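Side-chain contacts in ubiquitin-conjugating enzyme E2, putative (PDB 4DS2), which probably accepts activated ubiquitin as a thioester on its active-site cysteine and hands it on for conjugation, as E2 enzymes of the UBC fold do: residues S78-Y81 and P82-P86; F113-P116 and D117-A120; N10-I13 and I14-K18; K136-R139 and D140-N144; I105-R108 and M109-F113. One frame throughout, in Å; residues are numbered along the deposited sequence.

Contact 1: residues S78-Y81 and P82-P86; sequences SDDY and PHEPP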
loop_
_atom_site.group_PDB
_atom_site.type_symbol
_atom_site.label_atom_id
_atom_site.label_comp_id
_atom_site.label_asym_id
_atom_site.label_seq_id
_atom_site.Cartn_x
_atom_site.Cartn_y
_atom_site.Cartn_z
ATOM N N SER A 78 -13.434 -1.714 8.407
ATOM C CA SER A 78 -14.423 -2.328 9.280
ATOM C C SER A 78 -15.389 -1.294 9.851
ATOM O O SER A 78 -15.245 -0.076 9.676
ATOM C CB SER A 78 -13.764 -3.101 10.425
ATOM O OG SER A 78 -13.404 -2.212 11.467
ATOM N N ASP A 79 -16.400 -1.815 10.528
ATOM C CA ASP A 79 -17.425 -0.984 11.142
ATOM C C ASP A 79 -16.844 -0.161 12.259
ATOM O O ASP A 79 -17.448 0.825 12.643
ATOM C CB ASP A 79 -18.570 -1.824 11.708
ATOM C CG ASP A 79 -19.208 -2.692 10.658
ATOM O OD1 ASP A 79 -18.627 -3.770 10.357
ATOM O OD2 ASP A 79 -20.268 -2.288 10.116
ATOM N N ASP A 80 -15.675 -0.552 12.758
ATOM C CA ASP A 80 -15.014 0.149 13.859
ATOM C C ASP A 80 -13.966 1.248 13.472
ATOM O O ASP A 80 -13.383 1.894 14.349
ATOM C CB ASP A 80 -14.386 -0.897 14.779
ATOM C CG ASP A 80 -14.281 -0.432 16.208
ATOM O OD1 ASP A 80 -14.917 0.584 16.531
ATOM O OD2 ASP A 80 -13.561 -1.078 17.006
ATOM N N TYR A 81 -13.743 1.488 12.192
ATOM C CA TYR A 81 -12.919 2.623 11.801
ATOM C C TYR A 81 -13.490 3.913 12.436
ATOM O O TYR A 81 -14.696 4.139 12.351
ATOM C CB TYR A 81 -12.864 2.735 10.268
ATOM C CG TYR A 81 -11.881 3.736 9.743
ATOM C CD1 TYR A 81 -10.570 3.403 9.575
ATOM C CD2 TYR A 81 -12.283 5.034 9.433
ATOM C CE1 TYR A 81 -9.662 4.335 9.113
ATOM C CE2 TYR A 81 -11.386 5.975 8.962
ATOM C CZ TYR A 81 -10.071 5.619 8.797
ATOM O OH TYR A 81 -9.126 6.514 8.319
ATOM N N PRO A 82 -12.621 4.779 13.025
ATOM C CA PRO A 82 -11.137 4.850 12.947
ATOM C C PRO A 82 -10.343 4.146 14.053
ATOM O O PRO A 82 -9.126 4.109 13.998
ATOM C CB PRO A 82 -10.878 6.360 13.043
ATOM C CG PRO A 82 -12.011 6.878 13.891
ATOM C CD PRO A 82 -13.149 5.896 13.834
ATOM N N HIS A 83 -11.025 3.583 15.035
ATOM C CA HIS A 83 -10.380 2.799 16.106
ATOM C C HIS A 83 -9.425 1.776 15.584
ATOM O O HIS A 83 -8.284 1.773 16.008
ATOM C CB HIS A 83 -11.434 2.198 17.006
ATOM C CG HIS A 83 -12.447 3.225 17.468
ATOM N ND1 HIS A 83 -12.140 4.178 18.376
ATOM C CD2 HIS A 83 -13.758 3.487 17.055
ATOM C CE1 HIS A 83 -13.220 4.970 18.589
ATOM N NE2 HIS A 83 -14.210 4.546 17.787
ATOM N N GLU A 84 -9.818 0.964 14.593
ATOM C CA GLU A 84 -8.814 0.157 13.839
ATOM C C GLU A 84 -8.702 0.611 12.408
ATOM O O GLU A 84 -9.715 0.819 11.747
ATOM C CB GLU A 84 -9.081 -1.357 13.784
ATOM C CG GLU A 84 -9.097 -2.022 15.137
ATOM C CD GLU A 84 -10.405 -1.730 15.818
ATOM O OE1 GLU A 84 -11.394 -1.915 15.075
ATOM O OE2 GLU A 84 -10.446 -1.292 17.018
ATOM N N PRO A 85 -7.460 0.671 11.903
ATOM C CA PRO A 85 -7.238 1.100 10.560
ATOM C C PRO A 85 -7.598 0.005 9.564
ATOM O O PRO A 85 -7.789 -1.136 9.953
ATOM C CB PRO A 85 -5.733 1.388 10.542
ATOM C CG PRO A 85 -5.143 0.481 11.545
ATOM C CD PRO A 85 -6.219 0.133 12.518
ATOM N N PRO A 86 -7.690 0.359 8.286
ATOM C CA PRO A 86 -8.022 -0.602 7.243
ATOM C C PRO A 86 -6.864 -1.496 6.906
ATOM O O PRO A 86 -5.737 -1.196 7.224
ATOM C CB PRO A 86 -8.253 0.284 6.028
ATOM C CG PRO A 86 -7.351 1.434 6.279
ATOM C CD PRO A 86 -7.498 1.706 7.739
#
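Between Tyr-81 and Pro-82 the peptide bond is cis; it follows directly on the type I turn from Ser-78 to Tyr-81, and the chain comes back until Pro-86 CA is 6.9 Å from Ser-78 CA. The sequence here is the Tyr-Pro-x-x-Pro-Pro signature of ubiquitin-conjugating enzymes, in the loop between strands 70-76 and 87-90. Its first turn is also an ST turn: the Ser-78 hydroxyl sits between backbone N and carbonyl carbon (chi1 82°), where OG takes the amide N of Asp-80 at 3.1 Å.

The cis bond folds Pro-82 back over one face of the Tyr-81 ring. Pro-82 CA lies 3.7 Å from the ring centroid and 20° off its normal, a CH-pi contact, and the two side chains cross at about a right angle. Pro-85 CA comes to the ring edge instead, 4.2 Å from Tyr-81 CD1. The hydroxyl at the far end reaches Asp-16 OD2 on helix 11-27, so the phenol bridges loop and helix.

On the outer side, His-83 runs across Asp-80, with CD2 3.2 Å from Asp-80 OD1. The carboxylates of Asp-80 and Glu-84 lie close, planes 49° apart, two acceptors with no bond between them. Back at the buried end, Pro-86 CD meets the Tyr-81 ring obliquely, 3.7 Å from CE1.

Contact 2: residues F113-P116 and D117-A120; sequences FWTP and DQHA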
loop_
_atom_site.group_PDB
_atom_site.type_symbol
_atom_site.label_atom_id
_atom_site.label_comp_id
_atom_site.label_asym_id
_atom_site.label_seq_id
_atom_site.Cartn_x
_atom_site.Cartn_y
_atom_site.Cartn_z
ATOM N N PHE A 113 1.837 1.832 14.470
ATOM C CA PHE A 113 1.944 3.298 14.312
ATOM C C PHE A 113 0.586 4.015 14.218
ATOM O O PHE A 113 0.514 5.227 13.979
ATOM C CB PHE A 113 2.771 3.604 13.061
ATOM C CG PHE A 113 3.941 2.704 12.905
ATOM C CD1 PHE A 113 4.988 2.748 13.802
ATOM C CD2 PHE A 113 3.999 1.786 11.875
ATOM C CE1 PHE A 113 6.073 1.889 13.675
ATOM C CE2 PHE A 113 5.083 0.924 11.734
ATOM C CZ PHE A 113 6.115 0.975 12.635
ATOM N N TRP A 114 -0.491 3.277 14.410
ATOM C CA TRP A 114 -1.828 3.846 14.204
ATOM C C TRP A 114 -2.271 4.606 15.412
ATOM O O TRP A 114 -2.069 4.165 16.529
ATOM C CB TRP A 114 -2.825 2.734 13.863
ATOM C CG TRP A 114 -4.223 3.244 13.631
ATOM C CD1 TRP A 114 -5.318 3.070 14.456
ATOM C CD2 TRP A 114 -4.703 4.075 12.530
ATOM N NE1 TRP A 114 -6.411 3.690 13.944
ATOM C CE2 TRP A 114 -6.114 4.329 12.800
ATOM C CE3 TRP A 114 -4.129 4.612 11.387
ATOM C CZ2 TRP A 114 -6.904 5.076 11.951
ATOM C CZ3 TRP A 114 -4.939 5.376 10.531
ATOM C CH2 TRP A 114 -6.288 5.596 10.814
ATOM N N THR A 115 -2.824 5.782 15.185
ATOM C CA THR A 115 -3.617 6.519 16.154
ATOM C C THR A 115 -4.882 6.944 15.404
ATOM O O THR A 115 -4.813 7.246 14.221
ATOM C CB THR A 115 -2.868 7.773 16.636
ATOM O OG1 THR A 115 -2.544 8.617 15.515
ATOM C CG2 THR A 115 -1.587 7.392 17.416
ATOM N N PRO A 116 -6.048 6.948 16.067
ATOM C CA PRO A 116 -7.373 7.170 15.397
ATOM C C PRO A 116 -7.550 8.589 14.733
ATOM O O PRO A 116 -8.423 8.822 13.921
ATOM C CB PRO A 116 -8.373 6.963 16.542
ATOM C CG PRO A 116 -7.590 7.197 17.802
ATOM C CD PRO A 116 -6.183 6.750 17.520
ATOM N N ASP A 117 -6.725 9.503 15.179
ATOM C CA ASP A 117 -6.388 10.805 14.634
ATOM C C ASP A 117 -6.093 10.802 13.081
ATOM O O ASP A 117 -6.487 11.712 12.326
ATOM C CB ASP A 117 -5.129 11.164 15.510
ATOM C CG ASP A 117 -4.691 12.556 15.383
ATOM O OD1 ASP A 117 -4.986 13.185 14.357
ATOM O OD2 ASP A 117 -4.023 13.042 16.302
ATOM N N GLN A 118 -5.381 9.769 12.632
ATOM C CA GLN A 118 -4.827 9.712 11.277
ATOM C C GLN A 118 -5.844 9.290 10.225
ATOM O O GLN A 118 -6.890 8.739 10.568
ATOM C CB GLN A 118 -3.651 8.742 11.230
ATOM C CG GLN A 118 -2.406 9.231 11.949
ATOM C CD GLN A 118 -1.335 8.142 12.085
ATOM O OE1 GLN A 118 -1.182 7.569 13.145
ATOM N NE2 GLN A 118 -0.592 7.874 11.023
ATOM N N HIS A 119 -5.492 9.530 8.954
ATOM C CA HIS A 119 -6.398 9.396 7.829
ATOM C C HIS A 119 -6.049 8.220 6.949
ATOM O O HIS A 119 -4.898 7.810 6.882
ATOM C CB HIS A 119 -6.369 10.676 7.004
ATOM C CG HIS A 119 -7.001 11.868 7.688
ATOM N ND1 HIS A 119 -6.559 12.361 8.857
ATOM C CD2 HIS A 119 -8.094 12.661 7.320
ATOM C CE1 HIS A 119 -7.312 13.421 9.220
ATOM N NE2 HIS A 119 -8.256 13.604 8.280
ATOM N N ALA A 120 -7.050 7.646 6.284
ATOM C CA ALA A 120 -6.854 6.560 5.313
ATOM C C ALA A 120 -5.724 6.840 4.350
ATOM O O ALA A 120 -4.964 5.959 4.063
ATOM C CB ALA A 120 -8.128 6.316 4.500
#
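Gln-118 reaches back over Thr-115 and Trp-114, and its side chain can be followed outward. CB rests against the six-membered ring of Trp-114, 3.7 Å from CZ3. From there CG swings to the position opposite the carbonyl carbon (chi1 -71°), and the chain stays extended beyond it, which carries CG alongside the Thr-115 hydroxyl, 3.6 Å from OG1. Indole and glutamine slide past each other in opposite directions, ring and amide planes 29° apart.

At the tip, OE1 is held twice by one residue. Thr-115 OG1 donates to it at 2.9 Å, in the carbonyl plane and on a lone pair, while Thr-115 N reaches it at 3.2 Å from a direction tilted out of that plane. Together the two bonds hold the oxygen in place. OE1 also lies 3.0 Å from Phe-113 O, two acceptors that cannot bond, and NE2 is 4.1 Å from the same oxygen.

The backbone answers in the other direction: Gln-118 N donates to Thr-115 O at 3.0 Å in a nearly straight bond (170°), closing a beta turn through Pro-116 and Asp-117. This is the loop that carries the UBC fold from helix 108-111 to helix 120-132, and the Trp-x-Pro that leads into it is familiar from E2 enzymes.

Trp-114 spends its own NE1 on Pro-82 O. Past the turn, Gln-118 O lies obliquely to the indole, 3.2 Å from Trp-114 CH2, and accepts from Arg-12 NH2.

Contact 3: residues N10-I13 and I14-K18; sequences NKRI and IKDLK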
loop_
_atom_site.group_PDB
_atom_site.type_symbol
_atom_site.label_atom_id
_atom_site.label_comp_id
_atom_site.label_asym_id
_atom_site.label_seq_id
_atom_site.Cartn_x
_atom_site.Cartn_y
_atom_site.Cartn_z
ATOM N N ASN A 10 -20.554 5.597 8.075
ATOM C CA ASN A 10 -19.403 5.902 8.929
ATOM C C ASN A 10 -18.898 7.331 8.610
ATOM O O ASN A 10 -18.419 7.576 7.520
ATOM C CB ASN A 10 -18.295 4.871 8.719
ATOM C CG ASN A 10 -17.211 4.958 9.779
ATOM O OD1 ASN A 10 -16.438 5.933 9.837
ATOM N ND2 ASN A 10 -17.133 3.937 10.619
ATOM N N LYS A 11 -19.038 8.268 9.543
ATOM C CA LYS A 11 -18.681 9.659 9.299
ATOM C C LYS A 11 -17.241 9.779 8.764
ATOM O O LYS A 11 -16.966 10.591 7.839
ATOM C CB LYS A 11 -18.879 10.498 10.580
ATOM C CG LYS A 11 -19.151 11.986 10.332
ATOM C CD LYS A 11 -17.861 12.775 10.003
ATOM C CE LYS A 11 -17.943 13.753 8.819
ATOM N NZ LYS A 11 -16.795 14.730 8.836
ATOM N N ARG A 12 -16.337 8.955 9.300
ATOM C CA ARG A 12 -14.909 9.062 9.007
ATOM C C ARG A 12 -14.405 8.324 7.773
ATOM O O ARG A 12 -13.376 8.716 7.215
ATOM C CB ARG A 12 -14.098 8.622 10.212
ATOM C CG ARG A 12 -13.978 9.688 11.296
ATOM C CD ARG A 12 -12.922 10.726 10.935
ATOM N NE ARG A 12 -11.659 10.329 11.543
ATOM C CZ ARG A 12 -10.634 9.794 10.908
ATOM N NH1 ARG A 12 -10.664 9.597 9.611
ATOM N NH2 ARG A 12 -9.546 9.470 11.581
ATOM N N ILE A 13 -15.060 7.253 7.353
ATOM C CA ILE A 13 -14.666 6.590 6.129
ATOM C C ILE A 13 -14.974 7.535 4.946
ATOM O O ILE A 13 -14.137 7.704 4.025
ATOM C CB ILE A 13 -15.402 5.245 5.894
ATOM C CG1 ILE A 13 -15.048 4.188 6.952
ATOM C CG2 ILE A 13 -15.042 4.675 4.536
ATOM C CD1 ILE A 13 -15.743 2.862 6.755
ATOM N N ILE A 14 -16.197 8.094 4.966
ATOM C CA ILE A 14 -16.698 9.012 3.943
ATOM C C ILE A 14 -15.832 10.290 3.929
ATOM O O ILE A 14 -15.333 10.700 2.856
ATOM C CB ILE A 14 -18.192 9.347 4.204
ATOM C CG1 ILE A 14 -19.072 8.114 3.939
ATOM C CG2 ILE A 14 -18.649 10.516 3.358
ATOM C CD1 ILE A 14 -20.388 8.042 4.688
ATOM N N LYS A 15 -15.612 10.886 5.118
ATOM C CA LYS A 15 -14.721 12.066 5.244
ATOM C C LYS A 15 -13.301 11.785 4.677
ATOM O O LYS A 15 -12.769 12.604 3.906
ATOM C CB LYS A 15 -14.639 12.545 6.694
ATOM C CG LYS A 15 -13.867 13.868 6.896
ATOM C CD LYS A 15 -12.751 13.762 7.967
ATOM C CE LYS A 15 -12.151 15.127 8.354
ATOM N NZ LYS A 15 -11.101 15.146 9.434
ATOM N N ASP A 16 -12.718 10.632 5.024
ATOM C CA ASP A 16 -11.406 10.230 4.462
ATOM C C ASP A 16 -11.375 9.873 2.984
ATOM O O ASP A 16 -10.333 10.063 2.358
ATOM C CB ASP A 16 -10.791 9.066 5.222
ATOM C CG ASP A 16 -10.361 9.450 6.620
ATOM O OD1 ASP A 16 -10.658 10.575 7.087
ATOM O OD2 ASP A 16 -9.724 8.609 7.278
ATOM N N LEU A 17 -12.479 9.371 2.420
ATOM C CA LEU A 17 -12.552 9.119 0.976
ATOM C C LEU A 17 -12.591 10.468 0.233
ATOM O O LEU A 17 -11.813 10.690 -0.687
ATOM C CB LEU A 17 -13.762 8.246 0.627
ATOM C CG LEU A 17 -13.940 7.911 -0.866
ATOM C CD1 LEU A 17 -12.627 7.524 -1.556
ATOM C CD2 LEU A 17 -15.010 6.839 -0.985
ATOM N N LYS A 18 -13.481 11.370 0.659
ATOM C CA LYS A 18 -13.540 12.735 0.110
ATOM C C LYS A 18 -12.169 13.397 0.147
ATOM O O LYS A 18 -11.802 14.136 -0.771
ATOM C CB LYS A 18 -14.530 13.591 0.896
ATOM C CG LYS A 18 -15.965 13.114 0.815
ATOM C CD LYS A 18 -16.933 13.991 1.621
ATOM C CE LYS A 18 -18.379 13.478 1.605
ATOM N NZ LYS A 18 -19.421 14.516 1.230
#
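Arg-12 and Asp-16, one helical turn apart, cross obliquely with guanidinium and carboxylate planes turned 44° from each other. Arg-12 NH1 sits near both oxygens, out of the carboxylate plane, and makes a salt bridge to Asp-16 OD2 at 2.7 Å, weak as a hydrogen bond (128°). The arginine gets there by curling: bends at chi2 and chi3 carry the guanidinium forward over the next turn and set Asp-16 at its edge.

Each partner then works outward from this first turn of helix 11-27, the N-terminal helix of the UBC fold. Arg-12 NH2 is bound to Pro-116 O as well, while the buried Asp-16 OD2, besides its bond with Tyr-81, takes Ala-120 N. These two further donors and the nearby arginine would favour the charged form of the aspartate.

Lys-11 and Lys-15 form a second oblique pair. Here the ammonium of Lys-11 lies over the aliphatic root of its neighbour, NZ 3.6 Å from Lys-15 CG, and the two NZ atoms stay 5.7 Å apart.

At the start of the helix, Ile-14 lays CD1 against Asn-10 O at 3.5 Å. Asn-10 is the N-cap: its CG stands anti to the backbone N (chi1 -168°), and OD1 accepts Ile-13 N at 3.1 Å and, weakly, Arg-12 N. The other side of that amide, ND2, donates to Tyr-81 O.

Contact 4: residues K136-R139 and D140-N144; sequences KSRR and DDDVN
Arg-138 and Asp-142 lie across a bend in the chain: the backbone is extended at Arg-138, curls through Asp-140 and Asp-141, and opens out again at Asp-142, leaving the two CA atoms 7.2 Å apart. Their side chains span that gap as a salt bridge, Arg-138 NE to Asp-142 OD2 at 3.4 Å, whose hydrogen bond is long and weak (144°).

The arginine is stretched from CG to NE, with CG anti to its amide nitrogen (chi1 -175°), and meets the aspartate at about a right angle. OD2 comes to the edge of the guanidinium, near its plane, but the carboxylate is turned 87° to it, so this is a single-point grip through NE and not a two-pronged pairing. The other oxygen, OD1, forms a salt bridge with Arg-148 of helix 145-153, which leaves Asp-142 set between two arginines.

This loop joins helix 120-132 to helix 145-153 in the C-terminal half of the UBC fold, and Asn-144 ends it as the N-cap of the second helix, its OD1 accepting from Ala-147 N.

Arg-139 meets the neighbouring acids through its root alone. CB lies 3.8 Å from Asp-140 OD1 and 3.7 Å from Asp-141 OD1, whereas the guanidinium extends away, NH1 remaining 4.8 Å from Asp-141 OD2. Asp-141 is buried and pairs instead with Arg-130 of helix 120-132 through OD1, and its side chain also touches Met-109. Asp-140 packs on Arg-108.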
loop_
_atom_site.group_PDB
_atom_site.type_symbol
_atom_site.label_atom_id
_atom_site.label_comp_id
_atom_site.label_asym_id
_atom_site.label_seq_id
_atom_site.Cartn_x
_atom_site.Cartn_y
_atom_site.Cartn_z
ATOM N N LYS A 136 14.415 -2.371 2.196
ATOM C CA LYS A 136 15.768 -2.850 2.627
ATOM C C LYS A 136 15.958 -2.913 4.132
ATOM O O LYS A 136 16.726 -3.747 4.600
ATOM C CB LYS A 136 16.909 -2.008 2.023
ATOM C CG LYS A 136 17.098 -2.178 0.519
ATOM C CD LYS A 136 18.475 -1.728 0.034
ATOM C CE LYS A 136 18.505 -1.462 -1.482
ATOM N NZ LYS A 136 17.979 -0.155 -2.004
ATOM N N SER A 137 15.273 -2.040 4.881
ATOM C CA SER A 137 15.384 -2.011 6.356
ATOM C C SER A 137 14.293 -2.882 7.019
ATOM O O SER A 137 13.090 -2.560 7.047
ATOM C CB SER A 137 15.387 -0.593 6.899
ATOM O OG SER A 137 14.085 -0.078 6.811
ATOM N N ARG A 138 14.750 -3.997 7.553
ATOM C CA ARG A 138 13.902 -4.985 8.153
ATOM C C ARG A 138 13.324 -4.527 9.499
ATOM O O ARG A 138 14.037 -3.931 10.298
ATOM C CB ARG A 138 14.741 -6.238 8.386
ATOM C CG ARG A 138 13.954 -7.412 8.914
ATOM C CD ARG A 138 14.620 -8.738 8.586
ATOM N NE ARG A 138 13.725 -9.824 8.965
ATOM C CZ ARG A 138 13.555 -10.262 10.210
ATOM N NH1 ARG A 138 14.250 -9.724 11.225
ATOM N NH2 ARG A 138 12.700 -11.259 10.443
ATOM N N ARG A 139 12.052 -4.865 9.760
ATOM C CA ARG A 139 11.447 -4.709 11.103
ATOM C C ARG A 139 10.716 -5.972 11.584
ATOM O O ARG A 139 11.288 -7.047 11.620
ATOM C CB ARG A 139 10.501 -3.530 11.141
ATOM C CG ARG A 139 11.191 -2.240 10.842
ATOM C CD ARG A 139 10.178 -1.147 10.658
ATOM N NE ARG A 139 10.801 -0.011 10.024
ATOM C CZ ARG A 139 10.162 0.901 9.315
ATOM N NH1 ARG A 139 8.850 0.838 9.123
ATOM N NH2 ARG A 139 10.843 1.912 8.812
ATOM N N ASP A 140 9.457 -5.830 11.981
ATOM C CA ASP A 140 8.692 -6.918 12.584
ATOM C C ASP A 140 7.542 -7.269 11.666
ATOM O O ASP A 140 6.634 -7.967 12.075
ATOM C CB ASP A 140 8.185 -6.468 13.963
ATOM C CG ASP A 140 7.250 -5.262 13.881
ATOM O OD1 ASP A 140 7.225 -4.555 12.833
ATOM O OD2 ASP A 140 6.519 -5.023 14.861
ATOM N N ASP A 141 7.610 -6.778 10.415
ATOM C CA ASP A 141 6.513 -6.865 9.417
ATOM C C ASP A 141 6.883 -7.682 8.167
ATOM O O ASP A 141 6.203 -7.628 7.135
ATOM C CB ASP A 141 6.003 -5.454 9.032
ATOM C CG ASP A 141 7.098 -4.532 8.530
ATOM O OD1 ASP A 141 8.288 -4.918 8.559
ATOM O OD2 ASP A 141 6.775 -3.397 8.111
ATOM N N ASP A 142 7.949 -8.450 8.266
ATOM C CA ASP A 142 8.289 -9.404 7.222
ATOM C C ASP A 142 7.292 -10.548 7.209
ATOM O O ASP A 142 7.002 -11.106 8.273
ATOM C CB ASP A 142 9.702 -9.950 7.423
ATOM C CG ASP A 142 10.753 -9.189 6.595
ATOM O OD1 ASP A 142 10.582 -7.969 6.287
ATOM O OD2 ASP A 142 11.747 -9.845 6.239
ATOM N N VAL A 143 6.748 -10.836 6.008
ATOM C CA VAL A 143 5.772 -11.924 5.782
ATOM C C VAL A 143 6.296 -13.004 4.823
ATOM O O VAL A 143 5.702 -14.052 4.724
ATOM C CB VAL A 143 4.409 -11.418 5.196
ATOM C CG1 VAL A 143 3.822 -10.335 6.065
ATOM C CG2 VAL A 143 4.575 -10.928 3.773
ATOM N N ASN A 144 7.375 -12.710 4.093
ATOM C CA ASN A 144 7.921 -13.583 3.045
ATOM C C ASN A 144 9.412 -13.699 3.259
ATOM O O ASN A 144 10.176 -12.887 2.737
ATOM C CB ASN A 144 7.643 -12.939 1.685
ATOM C CG ASN A 144 8.069 -13.808 0.502
ATOM O OD1 ASN A 144 8.835 -14.747 0.646
ATOM N ND2 ASN A 144 7.551 -13.486 -0.678
#

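Contact 5: residues I105-R108 and M109-F113; sequences ICDR and MVNDF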
loop_
_atom_site.group_PDB
_atom_site.type_symbol
_atom_site.label_atom_id
_atom_site.label_comp_id
_atom_site.label_asym_id
_atom_site.label_seq_id
_atom_site.Cartn_x
_atom_site.Cartn_y
_atom_site.Cartn_z
ATOM N N ILE A 105 -0.275 -8.160 3.813
ATOM C CA ILE A 105 0.795 -7.595 4.611
ATOM C C ILE A 105 0.504 -7.832 6.111
ATOM O O ILE A 105 -0.660 -8.008 6.553
ATOM C CB ILE A 105 1.022 -6.092 4.334
ATOM C CG1 ILE A 105 -0.149 -5.267 4.874
ATOM C CG2 ILE A 105 1.289 -5.828 2.853
ATOM C CD1 ILE A 105 -0.060 -3.775 4.624
ATOM N N CYS A 106 1.585 -7.851 6.880
ATOM C CA CYS A 106 1.528 -7.985 8.310
ATOM C C CYS A 106 0.769 -6.786 8.853
ATOM O O CYS A 106 1.008 -5.652 8.416
ATOM C CB CYS A 106 2.944 -8.001 8.857
ATOM S SG CYS A 106 3.037 -8.357 10.613
ATOM N N ASP A 107 -0.148 -7.009 9.793
ATOM C CA ASP A 107 -0.910 -5.886 10.351
ATOM C C ASP A 107 0.007 -4.951 11.092
ATOM O O ASP A 107 -0.363 -3.816 11.331
ATOM C CB ASP A 107 -1.973 -6.271 11.350
ATOM C CG ASP A 107 -2.355 -7.670 11.281
ATOM O OD1 ASP A 107 -2.389 -8.238 10.157
ATOM O OD2 ASP A 107 -2.655 -8.199 12.375
ATOM N N ARG A 108 1.171 -5.443 11.508
ATOM C CA ARG A 108 2.065 -4.634 12.301
ATOM C C ARG A 108 2.553 -3.430 11.549
ATOM O O ARG A 108 2.734 -2.357 12.145
ATOM C CB ARG A 108 3.222 -5.448 12.815
ATOM C CG ARG A 108 2.794 -6.371 13.918
ATOM C CD ARG A 108 3.604 -7.629 13.856
ATOM N NE ARG A 108 3.940 -8.147 15.160
ATOM C CZ ARG A 108 4.594 -9.297 15.324
ATOM N NH1 ARG A 108 4.877 -9.744 16.559
ATOM N NH2 ARG A 108 4.971 -10.007 14.250
ATOM N N MET A 109 2.741 -3.595 10.247
ATOM C CA MET A 109 3.207 -2.509 9.418
ATOM C C MET A 109 2.432 -1.258 9.693
ATOM O O MET A 109 2.992 -0.195 9.762
ATOM C CB MET A 109 3.046 -2.869 7.962
ATOM C CG MET A 109 3.629 -1.864 6.997
ATOM S SD MET A 109 3.732 -2.588 5.341
ATOM C CE MET A 109 3.785 -1.097 4.356
ATOM N N VAL A 110 1.122 -1.389 9.808
ATOM C CA VAL A 110 0.251 -0.241 10.008
ATOM C C VAL A 110 -0.098 -0.053 11.477
ATOM O O VAL A 110 -0.217 1.070 11.936
ATOM C CB VAL A 110 -1.059 -0.387 9.177
ATOM C CG1 VAL A 110 -2.145 0.557 9.706
ATOM C CG2 VAL A 110 -0.808 -0.133 7.701
ATOM N N ASN A 111 -0.273 -1.158 12.197
ATOM C CA ASN A 111 -0.888 -1.141 13.535
ATOM C C ASN A 111 0.014 -0.674 14.644
ATOM O O ASN A 111 -0.470 -0.136 15.643
ATOM C CB ASN A 111 -1.428 -2.520 13.903
ATOM C CG ASN A 111 -2.631 -2.907 13.082
ATOM O OD1 ASN A 111 -3.246 -2.078 12.417
ATOM N ND2 ASN A 111 -2.965 -4.169 13.111
ATOM N N ASP A 112 1.314 -0.849 14.478
ATOM C CA ASP A 112 2.282 -0.340 15.454
ATOM C C ASP A 112 2.231 1.183 15.564
ATOM O O ASP A 112 2.495 1.745 16.645
ATOM C CB ASP A 112 3.716 -0.776 15.104
ATOM C CG ASP A 112 3.896 -2.286 15.100
ATOM O OD1 ASP A 112 2.917 -3.028 15.288
ATOM O OD2 ASP A 112 5.032 -2.734 14.896
ATOM N N PHE A 113 1.837 1.832 14.470
ATOM C CA PHE A 113 1.944 3.298 14.312
ATOM C C PHE A 113 0.586 4.015 14.218
ATOM O O PHE A 113 0.514 5.227 13.979
ATOM C CB PHE A 113 2.771 3.604 13.061
ATOM C CG PHE A 113 3.941 2.704 12.905
ATOM C CD1 PHE A 113 4.988 2.748 13.802
ATOM C CD2 PHE A 113 3.999 1.786 11.875
ATOM C CE1 PHE A 113 6.073 1.889 13.675
ATOM C CE2 PHE A 113 5.083 0.924 11.734
ATOM C CZ PHE A 113 6.115 0.975 12.635
#
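Asp-107 O is gripped by two amides of the turn that follows it. Asn-111 N reaches it at 2.8 Å, in the carbonyl plane, and Val-110 N at 3.2 Å from above that plane. The next carbonyl, Arg-108 O, takes Asp-112 N at 3.1 Å in a bond of 168°, and Met-109 N closes on Cys-106 O. This is the short helix 108-111, entered directly from the loop that follows strand 87-90.

Cys-106 stands just before the turn, at a point in the sequence consistent with the active-site cysteine of E2 enzymes. With SG turned away from its own backbone N (chi1 -173°), the sulfur comes to 3.6 Å from Arg-108 N; that N-H points at the sulfur in a capping bond (157°).

Among the side chains, Ile-105 and Met-109 cross at about a right angle, CD1 to SD 4.0 Å, and Met-109 carries on into the core against Val-127 and Val-131 of helix 120-132. Asn-111 leans over the Asp-107 peptide with its amide turned well away from the carboxylate plane, close to the carbonyl oxygen but badly angled for a bond. Asp-112 sits by the root of Arg-108, OD1 3.5 Å from CB, while the opposite charges stay apart, NE 5.2 Å from OD1.

Apart from the Cys-106 thiol, which accepts from Arg-108 N, the turn is thus held by main-chain bonds: carbonyls of 106 to 108 take the amides of 109 to 112.

How the contacts relate
From the N terminus, contact 3 starts helix 11-27. Contact 1 then closes the loop between strands 70-76 and 87-90 and meets that helix where Tyr-81 joins Asn-10 and Asp-16. Contact 5 forms helix 108-111 and runs straight into contact 2, sharing Phe-113; contact 2 leads to helix 120-132. Contact 4 comes last, before helix 145-153. None nests or crosses along the chain: all are local and in series. In space, contacts 1, 2 and 3 meet in one cluster, while contacts 4 and 5 touch through Cys-106 and Val-143. Pro-85 against Val-110 and Asn-111 links contact 1 to contact 5; contacts 3 and 4 lie about 30 Å apart between centres.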